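Local atomic coordinates of glutaredoxin related protein (Sulfolobus solfataricus, PDB entry 4MNN), a protein that probably works as an atypical protein disulfide oxidoreductase of the glutaredoxin family, exchanging thiols and disulfides in target proteins. Residues Y10-I21 against W72-N83. Sequence-based numbering, arbitrary orientation.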
# COMPACT_ATOMS: atom_id res chain seq x y z
N TYR A 10 -8.94 5.92 -13.22
CA TYR A 10 -8.66 4.62 -12.62
C TYR A 10 -9.82 4.06 -11.83
O TYR A 10 -10.07 2.87 -11.88
CB TYR A 10 -7.46 4.70 -11.67
CG TYR A 10 -6.14 4.57 -12.37
CD1 TYR A 10 -5.59 5.63 -13.06
CD2 TYR A 10 -5.45 3.34 -12.37
CE1 TYR A 10 -4.39 5.49 -13.76
CE2 TYR A 10 -4.25 3.19 -13.07
CZ TYR A 10 -3.73 4.27 -13.76
OH TYR A 10 -2.55 4.13 -14.46
N LEU A 11 -10.53 4.93 -11.12
CA LEU A 11 -11.57 4.45 -10.23
C LEU A 11 -13.01 4.48 -10.65
O LEU A 11 -13.83 3.71 -10.13
CB LEU A 11 -11.42 5.17 -8.90
CG LEU A 11 -10.00 5.11 -8.32
CD1 LEU A 11 -10.01 5.73 -6.93
CD2 LEU A 11 -9.49 3.66 -8.27
N ASN A 12 -13.34 5.34 -11.60
CA ASN A 12 -14.73 5.45 -12.01
C ASN A 12 -15.36 4.11 -12.40
O ASN A 12 -16.51 3.89 -12.10
CB ASN A 12 -14.90 6.46 -13.15
CG ASN A 12 -16.36 6.79 -13.42
OD1 ASN A 12 -17.16 6.92 -12.48
ND2 ASN A 12 -16.72 6.94 -14.69
N ALA A 13 -14.61 3.21 -13.03
CA ALA A 13 -15.19 1.92 -13.43
C ALA A 13 -15.42 1.01 -12.23
O ALA A 13 -16.53 0.46 -12.03
CB ALA A 13 -14.27 1.23 -14.43
N ILE A 14 -14.38 0.87 -11.40
CA ILE A 14 -14.46 -0.01 -10.25
C ILE A 14 -15.49 0.44 -9.23
O ILE A 14 -15.56 -0.11 -8.14
CB ILE A 14 -13.09 -0.17 -9.55
CG1 ILE A 14 -12.71 1.12 -8.85
CG2 ILE A 14 -12.03 -0.58 -10.58
CD1 ILE A 14 -11.55 0.97 -7.91
N LYS A 15 -16.30 1.44 -9.60
CA LYS A 15 -17.32 1.96 -8.71
C LYS A 15 -18.29 0.86 -8.28
O LYS A 15 -18.90 0.93 -7.21
CB LYS A 15 -18.11 3.10 -9.40
CG LYS A 15 -19.13 2.67 -10.48
CD LYS A 15 -18.55 2.66 -11.91
CE LYS A 15 -19.61 2.49 -13.00
NZ LYS A 15 -18.98 2.69 -14.36
N LYS A 16 -18.42 -0.17 -9.13
CA LYS A 16 -19.34 -1.28 -8.85
C LYS A 16 -18.84 -2.25 -7.80
O LYS A 16 -19.62 -3.04 -7.27
CB LYS A 16 -19.65 -2.04 -10.15
CG LYS A 16 -20.24 -3.41 -9.94
CD LYS A 16 -20.50 -4.09 -11.28
CE LYS A 16 -20.92 -5.54 -11.10
NZ LYS A 16 -21.33 -6.12 -12.41
N GLY A 17 -17.55 -2.19 -7.50
CA GLY A 17 -16.97 -3.10 -6.51
C GLY A 17 -17.25 -2.69 -5.07
O GLY A 17 -18.18 -1.92 -4.81
N ASP A 18 -16.46 -3.20 -4.12
CA ASP A 18 -16.66 -2.88 -2.71
C ASP A 18 -15.31 -2.58 -2.04
O ASP A 18 -15.07 -2.96 -0.88
CB ASP A 18 -17.36 -4.03 -1.99
CG ASP A 18 -16.47 -5.23 -1.83
OD1 ASP A 18 -15.57 -5.40 -2.67
OD2 ASP A 18 -16.69 -6.02 -0.87
N ILE A 19 -14.43 -1.92 -2.78
CA ILE A 19 -13.15 -1.51 -2.21
C ILE A 19 -13.54 -0.45 -1.17
O ILE A 19 -14.46 0.35 -1.39
CB ILE A 19 -12.23 -0.87 -3.28
CG1 ILE A 19 -11.28 -1.91 -3.86
CG2 ILE A 19 -11.41 0.27 -2.66
CD1 ILE A 19 -10.09 -2.27 -2.95
N THR A 20 -12.88 -0.49 -0.01
CA THR A 20 -13.14 0.50 1.03
C THR A 20 -11.78 1.02 1.50
O THR A 20 -10.89 0.22 1.77
CB THR A 20 -13.85 -0.09 2.25
OG1 THR A 20 -15.16 -0.54 1.88
CG2 THR A 20 -14.02 1.00 3.33
N ILE A 21 -11.63 2.34 1.58
CA ILE A 21 -10.38 2.95 2.04
C ILE A 21 -10.63 3.60 3.39
O ILE A 21 -11.63 4.31 3.54
CB ILE A 21 -9.93 4.07 1.06
CG1 ILE A 21 -9.34 3.44 -0.19
CG2 ILE A 21 -8.96 5.03 1.73
CD1 ILE A 21 -9.12 4.45 -1.30
N TRP A 72 0.55 6.14 -8.56
CA TRP A 72 0.19 5.26 -9.65
C TRP A 72 0.04 3.81 -9.17
O TRP A 72 -0.98 3.15 -9.48
CB TRP A 72 1.22 5.41 -10.77
CG TRP A 72 1.06 4.45 -11.91
CD1 TRP A 72 -0.09 4.15 -12.60
CD2 TRP A 72 2.09 3.64 -12.49
NE1 TRP A 72 0.17 3.21 -13.58
CE2 TRP A 72 1.51 2.88 -13.53
CE3 TRP A 72 3.47 3.50 -12.23
CZ2 TRP A 72 2.24 1.98 -14.30
CZ3 TRP A 72 4.20 2.59 -13.01
CH2 TRP A 72 3.57 1.85 -14.03
N PRO A 73 1.04 3.29 -8.43
CA PRO A 73 0.95 1.91 -7.93
C PRO A 73 -0.24 1.77 -6.98
O PRO A 73 -0.92 0.77 -6.98
CB PRO A 73 2.26 1.72 -7.17
CG PRO A 73 3.18 2.68 -7.78
CD PRO A 73 2.37 3.87 -8.19
N PHE A 74 -0.50 2.81 -6.19
CA PHE A 74 -1.61 2.76 -5.23
C PHE A 74 -2.96 2.63 -5.97
O PHE A 74 -3.77 1.76 -5.65
CB PHE A 74 -1.57 4.03 -4.36
CG PHE A 74 -2.74 4.15 -3.41
CD1 PHE A 74 -2.84 3.32 -2.29
CD2 PHE A 74 -3.73 5.10 -3.63
CE1 PHE A 74 -3.93 3.44 -1.40
CE2 PHE A 74 -4.83 5.21 -2.75
CZ PHE A 74 -4.92 4.37 -1.64
N LEU A 75 -3.19 3.47 -6.97
CA LEU A 75 -4.42 3.40 -7.76
C LEU A 75 -4.51 2.06 -8.47
O LEU A 75 -5.58 1.48 -8.57
CB LEU A 75 -4.47 4.52 -8.81
CG LEU A 75 -4.67 5.91 -8.20
CD1 LEU A 75 -4.54 6.94 -9.28
CD2 LEU A 75 -6.02 5.96 -7.49
N ASN A 76 -3.39 1.57 -8.99
CA ASN A 76 -3.41 0.28 -9.66
C ASN A 76 -3.83 -0.82 -8.70
O ASN A 76 -4.51 -1.78 -9.09
CB ASN A 76 -2.02 -0.08 -10.17
CG ASN A 76 -1.90 0.06 -11.66
OD1 ASN A 76 -2.41 0.99 -12.24
ND2 ASN A 76 -1.16 -0.86 -12.27
N SER A 77 -3.39 -0.74 -7.45
CA SER A 77 -3.73 -1.79 -6.52
C SER A 77 -5.21 -1.76 -6.25
O SER A 77 -5.83 -2.80 -6.05
CB SER A 77 -2.98 -1.67 -5.18
OG SER A 77 -3.39 -0.55 -4.40
N LEU A 78 -5.81 -0.57 -6.19
CA LEU A 78 -7.25 -0.51 -5.93
C LEU A 78 -8.03 -1.25 -7.03
O LEU A 78 -8.97 -2.01 -6.75
CB LEU A 78 -7.69 0.96 -5.90
CG LEU A 78 -7.81 1.68 -4.53
CD1 LEU A 78 -6.97 1.08 -3.48
CD2 LEU A 78 -7.56 3.17 -4.71
N VAL A 79 -7.65 -0.99 -8.27
CA VAL A 79 -8.34 -1.63 -9.39
C VAL A 79 -8.12 -3.14 -9.38
O VAL A 79 -9.05 -3.90 -9.59
CB VAL A 79 -7.83 -1.03 -10.72
CG1 VAL A 79 -8.45 -1.77 -11.93
CG2 VAL A 79 -8.14 0.47 -10.74
N ARG A 80 -6.88 -3.58 -9.13
CA ARG A 80 -6.59 -5.02 -9.12
C ARG A 80 -7.36 -5.73 -8.02
O ARG A 80 -7.95 -6.80 -8.24
CB ARG A 80 -5.09 -5.28 -8.96
CG ARG A 80 -4.21 -4.83 -10.12
CD ARG A 80 -2.95 -5.74 -10.22
NE ARG A 80 -2.21 -5.42 -11.44
CZ ARG A 80 -1.19 -4.57 -11.50
NH1 ARG A 80 -0.76 -3.95 -10.40
NH2 ARG A 80 -0.64 -4.29 -12.68
N ILE A 81 -7.37 -5.14 -6.83
CA ILE A 81 -8.07 -5.73 -5.71
C ILE A 81 -9.60 -5.75 -5.98
O ILE A 81 -10.26 -6.77 -5.73
CB ILE A 81 -7.75 -4.95 -4.41
CG1 ILE A 81 -6.31 -5.24 -3.98
CG2 ILE A 81 -8.69 -5.37 -3.26
CD1 ILE A 81 -5.77 -4.20 -2.99
N SER A 82 -10.13 -4.66 -6.51
CA SER A 82 -11.57 -4.59 -6.76
C SER A 82 -12.04 -5.59 -7.83
O SER A 82 -13.18 -6.06 -7.77
CB SER A 82 -11.96 -3.17 -7.16
OG SER A 82 -13.37 -3.06 -7.24
N ASN A 83 -11.18 -5.88 -8.79
CA ASN A 83 -11.49 -6.82 -9.88
C ASN A 83 -10.98 -8.23 -9.57
O ASN A 83 -11.25 -9.19 -10.31
CB ASN A 83 -10.87 -6.35 -11.19
CG ASN A 83 -11.59 -5.16 -11.78
OD1 ASN A 83 -11.01 -4.37 -12.51
ND2 ASN A 83 -12.87 -5.03 -11.48
O HOH W 1 -14.60 -0.86 -5.48
O HOH W 2 -15.68 -3.37 -9.27
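Tyr-10 fits as a knob among Trp-72, Leu-75, Asn-76 and Val-79. With CG anti to its carbonyl carbon (chi1 -84°), the ring slants across helix 71-83 toward its N-terminal turn and rests on the CB of Leu-75, a CH-pi contact 4.3 Å from the ring centroid and off-centre. Asn-76 OD1 comes to the ring's edge near its plane, 3.0 Å from Tyr-10 CE2. Farther out, the hydroxyl meets the edge of the indole, Tyr-10 OH lying 3.0 Å from Trp-72 NE1, with the five-membered ring and the phenol ring inclined at 77°. Cutting the side chain back to an alanine here would probably open a gap over Leu-75 CB and cost Trp-72 its neighbour at the indole edge.

Both segments belong to the N-terminal of two thioredoxin-like units; helix 71-83 packs on the same sheet that strand 19-24 joins, and Val-52 of the adjoining strand touches Ile-19, Phe-74 and Leu-78. The contacts are largely aliphatic. From helix 4-11, Leu-11 spreads its methyls, CD1 onto Leu-75 CD2 (4.0 Å) and CD2 onto Leu-78 CB. In the 3-10 turn that follows, Ile-14 crosses Val-79 at about a right angle, CG2 meeting CG1. From the strand side, Ile-19 is tightest, its CD1 within 3.4 Å of Ile-81 CG2, and Ile-21 CD1 reaches Leu-78 CD2 and Phe-74 CZ.

Two waters sit at the Ser-82 end, near the Asp-18 salt bridge to Arg-54. One donates to Ile-14 O, accepts from Ile-19 N (2.9 Å) and, in one of two Ser-82 conformers, hydrogen-bonds Ser-82 OG (3.1 Å).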